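Local structure of putative alpha-L-fucosidase (Bacteroides thetaiotaomicron, 3EYP) at residues Arg20-Phe25 with Trp161-Trp165; Gly42-Thr46 with Thr89-Val93; Leu150-Ser155 with Ile184-Gln189; Leu173-Arg179 with Asn199-Phe203. The protein probably hydrolyses alpha-L-fucosides, as a glycoside hydrolase of family 29, a family with a TIM-barrel catalytic domain. All coordinates share one frame; numbering follows the deposited sequence.

Contact 1: residues Arg20-Phe25 with Trp161-Trp165; sequences REMIAF and WETWW
Segments 20-25 and 161-165, built round strands 22-26 and 162-164, face each other without sharing a backbone bond: Ile23 CA lies 10.0 Å from Glu162 CA, and the end-to-end directions of 20-25 and 161-164 differ by 44°. Two strands, 70-76 and 119-124, separate them in the parallel sheet, so their side chains meet across the inside of the (beta/alpha)8-type TIM barrel assigned to this family. Backbone hydrogen bonds tie Ala24 to Ala70 and Ile72 of strand 70-76, and Ile23 to Leu292 and Leu294 of strand 291-295.

At one end of the interior, Arg20 arrives extended from CG to NE and spreads its guanidinium between two acceptors. Arg20 NH1 forms a salt bridge with Glu162 OE1 at 2.7 Å, nearly along the carboxylate C-O axis, while Arg20 NH2 donates to Trp161 O from above the carbonyl plane, at 2.9 Å. Glu16 takes NE, which fixes the rotation of the group further. A methionine in place of Arg20 would probably leave the Glu162 carboxylate without its cationic mate and Trp161 O without this donor, inside a buried interior. Glu162 reaches the arginine by a bend at chi2 (145°), and Ile23 CD1 packs against the same oxygen, OE1.

Farther along, the rings of Phe25 and Trp164 form a T-shaped (edge-to-face) pair, planes 63° apart, the Phe25 centroid 4.9 Å from that of the six-membered ring of Trp164. Trp164 NE1 is held by Glu253, and Phe195 stacks on the indole. Phe25 presents its edge: Phe25 CZ stands over the indole face, 3.8 Å from Trp164 CE2.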
loop_
_atom_site.group_PDB
_atom_site.type_symbol
_atom_site.label_atom_id
_atom_site.label_comp_id
_atom_site.label_asym_id
_atom_site.label_seq_id
_atom_site.Cartn_x
_atom_site.Cartn_y
_atom_site.Cartn_z
ATOM N N ARG A 20 4.473 -1.999 6.343
ATOM C CA ARG A 20 5.396 -1.601 5.234
ATOM C C ARG A 20 5.227 -0.109 4.871
ATOM O O ARG A 20 6.158 0.651 4.578
ATOM C CB ARG A 20 5.146 -2.444 3.981
ATOM C CG ARG A 20 5.310 -3.928 4.146
ATOM C CD ARG A 20 5.079 -4.630 2.785
ATOM N NE ARG A 20 4.900 -6.063 2.922
ATOM C CZ ARG A 20 4.368 -6.849 1.981
ATOM N NH1 ARG A 20 3.961 -6.367 0.817
ATOM N NH2 ARG A 20 4.246 -8.115 2.207
ATOM N N GLU A 21 3.977 0.278 4.953
ATOM C CA GLU A 21 3.483 1.646 4.615
ATOM C C GLU A 21 3.511 1.956 3.160
ATOM O O GLU A 21 2.499 2.311 2.563
ATOM C CB GLU A 21 4.170 2.727 5.462
ATOM C CG GLU A 21 3.727 2.567 6.903
ATOM C CD GLU A 21 4.147 3.668 7.855
ATOM O OE1 GLU A 21 4.877 4.604 7.462
ATOM O OE2 GLU A 21 3.707 3.543 9.031
ATOM N N MET A 22 4.664 1.720 2.563
ATOM C CA MET A 22 4.868 1.930 1.111
ATOM C C MET A 22 5.483 0.679 0.468
ATOM O O MET A 22 6.213 -0.108 1.105
ATOM C CB MET A 22 5.807 3.130 0.880
ATOM C CG MET A 22 5.200 4.534 1.005
ATOM S SD MET A 22 6.245 5.984 0.748
ATOM C CE MET A 22 6.270 6.096 -1.010
ATOM N N ILE A 23 5.164 0.482 -0.792
ATOM C CA ILE A 23 5.690 -0.635 -1.637
ATOM C C ILE A 23 6.049 -0.084 -3.019
ATOM O O ILE A 23 5.316 0.762 -3.546
ATOM C CB ILE A 23 4.671 -1.788 -1.796
ATOM C CG1 ILE A 23 4.151 -2.247 -0.459
ATOM C CG2 ILE A 23 5.279 -2.937 -2.546
ATOM C CD1 ILE A 23 2.975 -3.295 -0.531
ATOM N N ALA A 24 7.194 -0.456 -3.603
ATOM C CA ALA A 24 7.419 -0.060 -5.009
ATOM C C ALA A 24 6.851 -1.041 -6.038
ATOM O O ALA A 24 6.846 -2.214 -5.841
ATOM C CB ALA A 24 8.895 0.210 -5.293
ATOM N N PHE A 25 6.336 -0.481 -7.145
ATOM C CA PHE A 25 5.939 -1.267 -8.309
ATOM C C PHE A 25 7.014 -0.962 -9.353
ATOM O O PHE A 25 7.540 0.120 -9.382
ATOM C CB PHE A 25 4.623 -0.739 -8.902
ATOM C CG PHE A 25 3.538 -1.764 -9.081
ATOM C CD1 PHE A 25 3.812 -3.120 -9.220
ATOM C CD2 PHE A 25 2.196 -1.335 -9.158
ATOM C CE1 PHE A 25 2.831 -3.990 -9.415
ATOM C CE2 PHE A 25 1.192 -2.228 -9.357
ATOM C CZ PHE A 25 1.481 -3.551 -9.466
ATOM N N TRP A 161 7.070 -11.993 -0.748
ATOM C CA TRP A 161 6.212 -11.342 0.262
ATOM C C TRP A 161 4.895 -10.758 -0.268
ATOM O O TRP A 161 4.006 -10.389 0.501
ATOM C CB TRP A 161 6.979 -10.236 0.983
ATOM C CG TRP A 161 8.161 -10.653 1.751
ATOM C CD1 TRP A 161 9.440 -10.787 1.281
ATOM C CD2 TRP A 161 8.211 -10.855 3.155
ATOM N NE1 TRP A 161 10.279 -11.106 2.321
ATOM C CE2 TRP A 161 9.543 -11.155 3.484
ATOM C CE3 TRP A 161 7.248 -10.819 4.178
ATOM C CZ2 TRP A 161 9.935 -11.428 4.789
ATOM C CZ3 TRP A 161 7.646 -11.102 5.476
ATOM C CH2 TRP A 161 8.972 -11.404 5.768
ATOM N N GLU A 162 4.789 -10.687 -1.578
ATOM C CA GLU A 162 3.506 -10.344 -2.242
ATOM C C GLU A 162 3.396 -10.955 -3.605
ATOM O O GLU A 162 4.357 -10.968 -4.372
ATOM C CB GLU A 162 3.318 -8.839 -2.366
ATOM C CG GLU A 162 1.907 -8.417 -2.749
ATOM C CD GLU A 162 1.445 -7.114 -2.099
ATOM O OE1 GLU A 162 2.030 -6.740 -1.045
ATOM O OE2 GLU A 162 0.526 -6.455 -2.693
ATOM N N THR A 163 2.202 -11.483 -3.879
ATOM C CA THR A 163 1.819 -11.926 -5.248
ATOM C C THR A 163 0.633 -11.093 -5.645
ATOM O O THR A 163 -0.310 -10.944 -4.881
ATOM C CB THR A 163 1.466 -13.436 -5.287
ATOM O OG1 THR A 163 2.641 -14.210 -5.068
ATOM C CG2 THR A 163 0.900 -13.867 -6.604
ATOM N N TRP A 164 0.714 -10.507 -6.830
ATOM C CA TRP A 164 -0.289 -9.537 -7.308
ATOM C C TRP A 164 -1.054 -10.112 -8.474
ATOM O O TRP A 164 -0.459 -10.467 -9.516
ATOM C CB TRP A 164 0.381 -8.275 -7.753
ATOM C CG TRP A 164 -0.183 -6.992 -7.293
ATOM C CD1 TRP A 164 0.000 -6.403 -6.088
ATOM C CD2 TRP A 164 -0.976 -6.093 -8.061
ATOM N NE1 TRP A 164 -0.674 -5.211 -6.033
ATOM C CE2 TRP A 164 -1.254 -4.978 -7.244
ATOM C CE3 TRP A 164 -1.490 -6.126 -9.361
ATOM C CZ2 TRP A 164 -2.009 -3.885 -7.692
ATOM C CZ3 TRP A 164 -2.247 -5.044 -9.792
ATOM C CH2 TRP A 164 -2.472 -3.937 -8.955
ATOM N N TRP A 165 -2.381 -10.125 -8.321
ATOM C CA TRP A 165 -3.280 -10.608 -9.389
ATOM C C TRP A 165 -4.128 -9.460 -9.899
ATOM O O TRP A 165 -5.120 -9.086 -9.271
ATOM C CB TRP A 165 -4.180 -11.748 -8.929
ATOM C CG TRP A 165 -3.464 -13.057 -8.690
ATOM C CD1 TRP A 165 -2.330 -13.467 -9.291
ATOM C CD2 TRP A 165 -3.848 -14.112 -7.794
ATOM N NE1 TRP A 165 -1.970 -14.693 -8.850
ATOM C CE2 TRP A 165 -2.863 -15.116 -7.896
ATOM C CE3 TRP A 165 -4.919 -14.306 -6.917
ATOM C CZ2 TRP A 165 -2.931 -16.320 -7.184
ATOM C CZ3 TRP A 165 -4.974 -15.480 -6.176
ATOM C CH2 TRP A 165 -4.006 -16.499 -6.342
#

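Contact 2: residues Gly42-Thr46 with Thr89-Val93; sequences GKAST and TDYSV
Tyr91 pushes a phenol into the curve of the backbone Gly42-Thr46, where its hydroxyl meets main-chain atoms and a water instead of another side chain. Tyr91 OH donates to Ala44 O at 2.7 Å, lying in the carbonyl plane on a lone pair, and the oxygen sits at the edge of the ring. Water 1 donates to Tyr91 OH (2.9 Å) and accepts from Ala44 N (3.2 Å). The hydroxyl is thus gripped by a carbonyl and by a water that also binds, weakly, Gly42 N of the same loop.

The ring reaches this position because CG stands anti to the backbone N (chi1 -156°). Its flank is covered by Thr46, whose methyl CG2 comes obliquely to 3.4 Å from Tyr91 CD1; the OG1 of that threonine turns to Asn95 O. At the base of the tyrosine, Tyr91 N donates to Thr89 OG1 at 2.9 Å, an ST turn, and Tyr91 is the centre of an inverse gamma turn. At phi 84°, a beta carbon on Gly42 would press against the preceding carbonyl oxygen.

His130 stacks on the Tyr91 ring and bonds Gly42 O. The contact joins two beta-alpha loops of the barrel, one from strand 22-26 to helix 56-65, the other from strand 70-76 to helix 105-116, with helix 139-155 touching Thr89.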
loop_
_atom_site.group_PDB
_atom_site.type_symbol
_atom_site.label_atom_id
_atom_site.label_comp_id
_atom_site.label_asym_id
_atom_site.label_seq_id
_atom_site.Cartn_x
_atom_site.Cartn_y
_atom_site.Cartn_z
ATOM N N GLY A 42 0.876 -9.013 -27.198
ATOM C CA GLY A 42 1.408 -10.371 -27.249
ATOM C C GLY A 42 2.076 -10.703 -28.593
ATOM O O GLY A 42 2.538 -11.845 -28.830
ATOM N N LYS A 43 2.086 -9.722 -29.485
ATOM C CA LYS A 43 2.636 -9.909 -30.826
ATOM C C LYS A 43 3.998 -9.325 -31.054
ATOM O O LYS A 43 4.621 -9.492 -32.110
ATOM C CB LYS A 43 1.672 -9.355 -31.892
ATOM C CG LYS A 43 0.361 -10.168 -32.028
ATOM C CD LYS A 43 -0.656 -9.438 -32.894
ATOM C CE LYS A 43 -1.940 -10.206 -33.023
ATOM N NZ LYS A 43 -2.868 -9.574 -34.034
ATOM N N ALA A 44 4.496 -8.591 -30.092
ATOM C CA ALA A 44 5.818 -8.043 -30.234
ATOM C C ALA A 44 6.828 -9.184 -30.282
ATOM O O ALA A 44 6.724 -10.161 -29.528
ATOM C CB ALA A 44 6.177 -7.078 -29.090
ATOM N N SER A 45 7.835 -8.985 -31.127
ATOM C CA SER A 45 8.985 -9.914 -31.210
ATOM C C SER A 45 9.817 -9.879 -29.937
ATOM O O SER A 45 10.283 -8.824 -29.484
ATOM C CB SER A 45 9.879 -9.627 -32.452
ATOM O OG SER A 45 11.020 -10.509 -32.510
ATOM N N THR A 46 10.056 -11.049 -29.393
ATOM C CA THR A 46 10.920 -11.109 -28.207
ATOM C C THR A 46 12.271 -10.485 -28.400
ATOM O O THR A 46 12.880 -10.003 -27.411
ATOM C CB THR A 46 11.178 -12.550 -27.722
ATOM O OG1 THR A 46 11.781 -13.302 -28.778
ATOM C CG2 THR A 46 9.869 -13.215 -27.282
ATOM N N THR A 89 7.355 -21.694 -21.675
ATOM C CA THR A 89 7.141 -20.798 -22.846
ATOM C C THR A 89 8.454 -20.395 -23.476
ATOM O O THR A 89 9.534 -20.485 -22.856
ATOM C CB THR A 89 6.383 -19.457 -22.436
ATOM O OG1 THR A 89 5.994 -18.696 -23.596
ATOM C CG2 THR A 89 7.227 -18.590 -21.484
ATOM N N ASP A 90 8.338 -19.925 -24.708
ATOM C CA ASP A 90 9.434 -19.249 -25.402
ATOM C C ASP A 90 9.268 -17.723 -25.455
ATOM O O ASP A 90 10.180 -17.014 -25.900
ATOM C CB ASP A 90 9.600 -19.797 -26.813
ATOM C CG ASP A 90 10.359 -21.120 -26.839
ATOM O OD1 ASP A 90 11.541 -21.121 -26.425
ATOM O OD2 ASP A 90 9.757 -22.134 -27.230
ATOM N N TYR A 91 8.087 -17.254 -25.067
ATOM C CA TYR A 91 7.770 -15.803 -25.097
ATOM C C TYR A 91 8.362 -15.151 -23.833
ATOM O O TYR A 91 7.683 -14.757 -22.887
ATOM C CB TYR A 91 6.246 -15.570 -25.266
ATOM C CG TYR A 91 5.948 -14.218 -25.859
ATOM C CD1 TYR A 91 6.507 -13.831 -27.072
ATOM C CD2 TYR A 91 5.134 -13.302 -25.191
ATOM C CE1 TYR A 91 6.250 -12.595 -27.585
ATOM C CE2 TYR A 91 4.881 -12.061 -25.694
ATOM C CZ TYR A 91 5.445 -11.694 -26.876
ATOM O OH TYR A 91 5.187 -10.434 -27.375
ATOM N N SER A 92 9.683 -15.091 -23.843
ATOM C CA SER A 92 10.490 -14.653 -22.707
ATOM C C SER A 92 11.851 -14.132 -23.065
ATOM O O SER A 92 12.284 -14.142 -24.217
ATOM C CB SER A 92 10.695 -15.810 -21.702
ATOM O OG SER A 92 11.718 -16.651 -22.140
ATOM N N VAL A 93 12.555 -13.800 -21.983
ATOM C CA VAL A 93 13.940 -13.366 -22.045
ATOM C C VAL A 93 14.852 -14.390 -22.735
ATOM O O VAL A 93 15.834 -14.041 -23.343
ATOM C CB VAL A 93 14.557 -12.956 -20.673
ATOM C CG1 VAL A 93 14.036 -11.566 -20.329
ATOM C CG2 VAL A 93 14.279 -14.015 -19.514
HETATM O O HOH W 1 3.707 -7.938 -27.105
#

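Contact 3: residues Leu150-Ser155 with Ile184-Gln189; sequences LGELMS and IVREKQ
Leu150 and Val185 cross at about a right angle, CD2 of Leu150 lying 3.8 Å from CG2 of Val185, while Ile184 CG2 rests against Leu150 CG and Met154 CG. Met154, bent at chi2 (-50°) and chi3, swings SD to 3.7 Å from Gln189 CG. This apolar packing lies between helices 139-155 and 175-188, whose short segments run with axes 9.7 Å apart at closest approach, crossing at -24°. These are successive outer helices of the TIM barrel, with strand 162-164 between them in sequence.

Polar contacts gather round Met154, Ser155, Lys188 and Gln189. Gln189 NE2 donates to Met154 O at 2.8 Å, from above the carbonyl plane and fairly straight (155°); its amide also reaches Gly158 O through NE2 and Ile160 N through OE1. A leucine in place of Gln189 would probably leave Met154 O without its amide donor and break the tie to the 158-160 loop. Toward solvent, Lys188 bends at chi4 and brings NZ to 2.8 Å from Ser155 OG, to which it donates. Water bridges the two backbones: water 2 donates to Met154 O and, at 3.0 Å, to Lys188 O.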
loop_
_atom_site.group_PDB
_atom_site.type_symbol
_atom_site.label_atom_id
_atom_site.label_comp_id
_atom_site.label_asym_id
_atom_site.label_seq_id
_atom_site.Cartn_x
_atom_site.Cartn_y
_atom_site.Cartn_z
ATOM N N LEU A 150 3.918 -20.204 -11.770
ATOM C CA LEU A 150 3.754 -19.847 -10.370
ATOM C C LEU A 150 4.692 -20.704 -9.535
ATOM O O LEU A 150 5.461 -20.210 -8.724
ATOM C CB LEU A 150 2.250 -19.922 -9.968
ATOM C CG LEU A 150 1.779 -19.161 -8.747
ATOM C CD1 LEU A 150 2.275 -17.723 -8.695
ATOM C CD2 LEU A 150 0.223 -19.387 -8.479
ATOM N N GLY A 151 4.737 -21.975 -9.844
ATOM C CA GLY A 151 5.647 -22.887 -9.185
ATOM C C GLY A 151 7.112 -22.562 -9.311
ATOM O O GLY A 151 7.899 -22.703 -8.357
ATOM N N GLU A 152 7.502 -22.124 -10.498
ATOM C CA GLU A 152 8.846 -21.664 -10.694
ATOM C C GLU A 152 9.111 -20.445 -9.803
ATOM O O GLU A 152 10.107 -20.369 -9.087
ATOM C CB GLU A 152 9.135 -21.321 -12.194
ATOM C CG GLU A 152 9.008 -22.507 -13.149
ATOM C CD GLU A 152 9.332 -22.133 -14.539
ATOM O OE1 GLU A 152 8.798 -21.085 -14.940
ATOM O OE2 GLU A 152 10.039 -22.878 -15.274
ATOM N N LEU A 153 8.214 -19.476 -9.853
ATOM C CA LEU A 153 8.480 -18.165 -9.214
ATOM C C LEU A 153 8.384 -18.227 -7.698
ATOM O O LEU A 153 9.026 -17.433 -6.944
ATOM C CB LEU A 153 7.507 -17.079 -9.772
ATOM C CG LEU A 153 7.809 -16.697 -11.230
ATOM C CD1 LEU A 153 6.794 -15.745 -11.855
ATOM C CD2 LEU A 153 9.198 -16.165 -11.358
ATOM N N MET A 154 7.593 -19.185 -7.245
ATOM C CA MET A 154 7.336 -19.365 -5.776
ATOM C C MET A 154 8.304 -20.351 -5.116
ATOM O O MET A 154 8.333 -20.502 -3.875
ATOM C CB MET A 154 5.893 -19.839 -5.506
ATOM C CG MET A 154 4.753 -18.787 -5.724
ATOM S SD MET A 154 4.871 -17.136 -4.971
ATOM C CE MET A 154 5.314 -16.233 -6.465
ATOM N N SER A 155 9.095 -21.000 -5.969
ATOM C CA SER A 155 10.041 -22.033 -5.550
ATOM C C SER A 155 11.501 -21.638 -5.662
ATOM O O SER A 155 12.322 -22.032 -4.841
ATOM C CB SER A 155 9.835 -23.334 -6.336
ATOM O OG SER A 155 8.542 -23.907 -6.175
ATOM N N ILE A 184 -0.806 -23.074 -4.288
ATOM C CA ILE A 184 0.634 -23.030 -4.576
ATOM C C ILE A 184 1.303 -21.955 -3.793
ATOM O O ILE A 184 2.301 -22.185 -3.127
ATOM C CB ILE A 184 0.944 -22.885 -6.087
ATOM C CG1 ILE A 184 0.502 -24.167 -6.790
ATOM C CG2 ILE A 184 2.416 -22.521 -6.300
ATOM C CD1 ILE A 184 -0.005 -23.991 -8.194
ATOM N N VAL A 185 0.769 -20.761 -3.913
ATOM C CA VAL A 185 1.328 -19.608 -3.168
ATOM C C VAL A 185 1.447 -19.887 -1.663
ATOM O O VAL A 185 2.516 -19.725 -1.002
ATOM C CB VAL A 185 0.568 -18.260 -3.487
ATOM C CG1 VAL A 185 1.105 -17.103 -2.639
ATOM C CG2 VAL A 185 0.682 -17.863 -5.033
ATOM N N ARG A 186 0.346 -20.376 -1.126
ATOM C CA ARG A 186 0.176 -20.497 0.329
ATOM C C ARG A 186 1.139 -21.586 0.850
ATOM O O ARG A 186 1.776 -21.458 1.892
ATOM C CB ARG A 186 -1.278 -20.814 0.639
ATOM C CG ARG A 186 -1.787 -20.382 1.977
ATOM C CD ARG A 186 -2.160 -18.888 2.047
ATOM N NE ARG A 186 -0.913 -18.180 2.052
ATOM C CZ ARG A 186 -0.733 -16.930 1.663
ATOM N NH1 ARG A 186 -1.757 -16.147 1.301
ATOM N NH2 ARG A 186 0.485 -16.471 1.690
ATOM N N GLU A 187 1.254 -22.661 0.091
ATOM C CA GLU A 187 2.145 -23.761 0.475
ATOM C C GLU A 187 3.617 -23.388 0.404
ATOM O O GLU A 187 4.404 -23.611 1.327
ATOM C CB GLU A 187 1.856 -25.015 -0.349
ATOM C CG GLU A 187 2.989 -26.034 -0.227
ATOM C CD GLU A 187 2.711 -27.307 -0.971
ATOM O OE1 GLU A 187 3.355 -27.531 -2.024
ATOM O OE2 GLU A 187 1.851 -28.093 -0.494
ATOM N N LYS A 188 3.994 -22.741 -0.675
ATOM C CA LYS A 188 5.400 -22.501 -0.908
ATOM C C LYS A 188 5.905 -21.264 -0.211
ATOM O O LYS A 188 7.067 -21.158 0.094
ATOM C CB LYS A 188 5.674 -22.383 -2.408
ATOM C CG LYS A 188 5.413 -23.702 -3.106
ATOM C CD LYS A 188 5.899 -23.699 -4.537
ATOM C CE LYS A 188 5.814 -25.099 -5.153
ATOM N NZ LYS A 188 7.066 -25.886 -4.834
ATOM N N GLN A 189 4.999 -20.311 -0.028
ATOM C CA GLN A 189 5.312 -18.965 0.498
ATOM C C GLN A 189 4.308 -18.523 1.579
ATOM O O GLN A 189 3.446 -17.648 1.349
ATOM C CB GLN A 189 5.295 -17.967 -0.662
ATOM C CG GLN A 189 6.386 -18.225 -1.745
ATOM C CD GLN A 189 7.796 -17.976 -1.243
ATOM O OE1 GLN A 189 7.989 -17.331 -0.197
ATOM N NE2 GLN A 189 8.815 -18.410 -2.030
HETATM O O HOH W 2 9.455 -22.009 -1.460
#

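Contact 4: residues Leu173-Arg179 with Asn199-Phe203; sequences LTTPVYR and NSYPF
Tyr178 turns one face of its ring to Ser200, whose CB forms a CH-pi contact 3.7 Å from the ring centroid, offset toward the rim. Ser200 OG is hydrogen-bonded to Thr197 O. The amide of Asn199 is steeply inclined to the same phenol, planes 69° apart, and CB of Asn199 brushes Tyr178 CE2. With its CG anti to the carbonyl carbon (chi1 -62°), Asn199 aims ND2 at Leu173 O, a nearly straight bond of 2.7 Å that keeps the acceptor in the amide plane.

Thr175 crosses Asn199 at about a right angle. Its OG1 donates to Asn199 O at 2.9 Å, in the carbonyl plane and on a lone pair, while CG2 of Thr175 packs on Pro202 CG, 3.7 Å away. Here the first turn of helix 175-188, an outer helix of the TIM barrel with Thr174 at its N-cap, is bound to the loop that follows the next strand, 193-195. Helix 226-230 backs the loop at Tyr201.

Phe203 comes up along the next turn of the helix. Its ring lies obliquely against the backbone, with Phe203 CE2 3.6 Å from Arg179 N and Thr175 O near the ring edge. Phe203 CZ touches CB of Arg179, also at 3.6 Å, and CD2 packs on Tyr178 CB, while Tyr182 stacks on the ring. Water 3 joins Tyr178 OH to Asn199 N, accepting from the latter at 3.1 Å.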
loop_
_atom_site.group_PDB
_atom_site.type_symbol
_atom_site.label_atom_id
_atom_site.label_comp_id
_atom_site.label_asym_id
_atom_site.label_seq_id
_atom_site.Cartn_x
_atom_site.Cartn_y
_atom_site.Cartn_z
ATOM N N LEU A 173 -11.622 -15.973 -15.862
ATOM C CA LEU A 173 -10.955 -16.795 -14.858
ATOM C C LEU A 173 -11.888 -17.010 -13.649
ATOM O O LEU A 173 -12.401 -16.072 -13.050
ATOM C CB LEU A 173 -9.642 -16.151 -14.430
ATOM C CG LEU A 173 -8.704 -15.859 -15.595
ATOM C CD1 LEU A 173 -7.443 -15.169 -15.053
ATOM C CD2 LEU A 173 -8.345 -17.180 -16.244
ATOM N N THR A 174 -12.133 -18.270 -13.355
ATOM C CA THR A 174 -13.106 -18.657 -12.337
ATOM C C THR A 174 -12.488 -18.872 -11.003
ATOM O O THR A 174 -11.295 -19.081 -10.876
ATOM C CB THR A 174 -13.791 -19.987 -12.690
ATOM O OG1 THR A 174 -12.818 -21.021 -12.750
ATOM C CG2 THR A 174 -14.499 -19.902 -14.000
ATOM N N THR A 175 -13.345 -18.950 -9.988
ATOM C CA THR A 175 -12.827 -19.059 -8.620
ATOM C C THR A 175 -11.970 -20.306 -8.440
ATOM O O THR A 175 -10.898 -20.245 -7.836
ATOM C CB THR A 175 -13.962 -18.924 -7.537
ATOM O OG1 THR A 175 -14.514 -17.655 -7.714
ATOM C CG2 THR A 175 -13.443 -18.898 -6.120
ATOM N N PRO A 176 -12.420 -21.452 -8.977
ATOM C CA PRO A 176 -11.634 -22.679 -8.791
ATOM C C PRO A 176 -10.242 -22.660 -9.450
ATOM O O PRO A 176 -9.337 -23.321 -8.981
ATOM C CB PRO A 176 -12.522 -23.761 -9.430
ATOM C CG PRO A 176 -13.955 -23.226 -9.237
ATOM C CD PRO A 176 -13.763 -21.732 -9.517
ATOM N N VAL A 177 -10.113 -21.904 -10.512
ATOM C CA VAL A 177 -8.794 -21.624 -11.140
ATOM C C VAL A 177 -7.841 -20.897 -10.165
ATOM O O VAL A 177 -6.726 -21.336 -9.897
ATOM C CB VAL A 177 -8.948 -20.754 -12.403
ATOM C CG1 VAL A 177 -7.576 -20.180 -12.898
ATOM C CG2 VAL A 177 -9.636 -21.531 -13.523
ATOM N N TYR A 178 -8.323 -19.802 -9.613
ATOM C CA TYR A 178 -7.547 -19.053 -8.623
ATOM C C TYR A 178 -7.244 -19.927 -7.388
ATOM O O TYR A 178 -6.188 -19.769 -6.734
ATOM C CB TYR A 178 -8.257 -17.749 -8.200
ATOM C CG TYR A 178 -8.270 -16.652 -9.203
ATOM C CD1 TYR A 178 -7.188 -15.784 -9.337
ATOM C CD2 TYR A 178 -9.426 -16.399 -9.971
ATOM C CE1 TYR A 178 -7.234 -14.693 -10.244
ATOM C CE2 TYR A 178 -9.443 -15.402 -10.895
ATOM C CZ TYR A 178 -8.359 -14.532 -11.032
ATOM O OH TYR A 178 -8.440 -13.492 -11.929
ATOM N N ARG A 179 -8.139 -20.875 -7.073
ATOM C CA ARG A 179 -7.884 -21.781 -5.921
ATOM C C ARG A 179 -6.606 -22.577 -6.122
ATOM O O ARG A 179 -5.748 -22.680 -5.235
ATOM C CB ARG A 179 -9.018 -22.770 -5.681
ATOM C CG ARG A 179 -8.910 -23.532 -4.338
ATOM C CD ARG A 179 -10.129 -24.437 -4.105
ATOM N NE ARG A 179 -10.275 -25.517 -5.087
ATOM C CZ ARG A 179 -11.266 -25.695 -5.972
ATOM N NH1 ARG A 179 -11.250 -26.796 -6.789
ATOM N NH2 ARG A 179 -12.285 -24.872 -6.027
ATOM N N ASN A 199 -12.621 -12.767 -9.277
ATOM C CA ASN A 199 -12.991 -14.112 -8.812
ATOM C C ASN A 199 -12.039 -14.767 -7.837
ATOM O O ASN A 199 -12.309 -15.837 -7.345
ATOM C CB ASN A 199 -13.354 -15.042 -9.973
ATOM C CG ASN A 199 -14.563 -14.529 -10.740
ATOM O OD1 ASN A 199 -15.536 -14.042 -10.130
ATOM N ND2 ASN A 199 -14.500 -14.595 -12.081
ATOM N N SER A 200 -10.966 -14.057 -7.518
ATOM C CA SER A 200 -9.986 -14.514 -6.485
ATOM C C SER A 200 -10.357 -14.089 -5.089
ATOM O O SER A 200 -9.590 -14.304 -4.145
ATOM C CB SER A 200 -8.587 -13.976 -6.755
ATOM O OG SER A 200 -8.515 -12.549 -6.611
ATOM N N TYR A 201 -11.517 -13.438 -4.994
ATOM C CA TYR A 201 -11.963 -12.773 -3.741
ATOM C C TYR A 201 -11.840 -13.588 -2.449
ATOM O O TYR A 201 -11.499 -13.029 -1.426
ATOM C CB TYR A 201 -13.379 -12.150 -3.868
ATOM C CG TYR A 201 -14.443 -13.193 -4.014
ATOM C CD1 TYR A 201 -15.090 -13.706 -2.896
ATOM C CD2 TYR A 201 -14.731 -13.750 -5.240
ATOM C CE1 TYR A 201 -16.031 -14.669 -3.014
ATOM C CE2 TYR A 201 -15.699 -14.736 -5.369
ATOM C CZ TYR A 201 -16.346 -15.184 -4.251
ATOM O OH TYR A 201 -17.304 -16.182 -4.369
ATOM N N PRO A 202 -12.001 -14.914 -2.499
ATOM C CA PRO A 202 -11.872 -15.634 -1.241
ATOM C C PRO A 202 -10.459 -15.855 -0.784
ATOM O O PRO A 202 -10.236 -16.339 0.320
ATOM C CB PRO A 202 -12.478 -17.009 -1.539
ATOM C CG PRO A 202 -12.788 -17.059 -2.931
ATOM C CD PRO A 202 -12.583 -15.734 -3.571
ATOM N N PHE A 203 -9.514 -15.518 -1.660
ATOM C CA PHE A 203 -8.124 -15.778 -1.407
ATOM C C PHE A 203 -7.311 -14.511 -1.138
ATOM O O PHE A 203 -6.136 -14.545 -0.776
ATOM C CB PHE A 203 -7.546 -16.562 -2.576
ATOM C CG PHE A 203 -8.402 -17.712 -2.986
ATOM C CD1 PHE A 203 -8.636 -18.752 -2.087
ATOM C CD2 PHE A 203 -8.962 -17.779 -4.245
ATOM C CE1 PHE A 203 -9.395 -19.852 -2.475
ATOM C CE2 PHE A 203 -9.764 -18.864 -4.619
ATOM C CZ PHE A 203 -9.981 -19.884 -3.733
HETATM O O HOH W 3 -11.458 -12.999 -12.147
#

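How the contacts relate
All four contacts belong to the TIM-barrel part of the chain and sample it from its interior to its periphery. Contact 1 occupies the interior, its centre about 7 Å from the centre of the chain, whereas contacts 3 and 4, each centred about 22 Å from it, share helix 175-188 outside the sheet. Contact 1 touches both: Thr163 meets Met154 and Val185, and Trp165 meets Tyr178 and Ser200. Contact 2, nested in sequence within contact 1, lies about 26 Å from it between centres and joins two peripheral loops. Contacts 1 and 3 cross along the chain, as do 3 and 4; strand 162-164 is followed by helix 175-188, which places contacts 1, 3 and 4 on successive elements of the barrel.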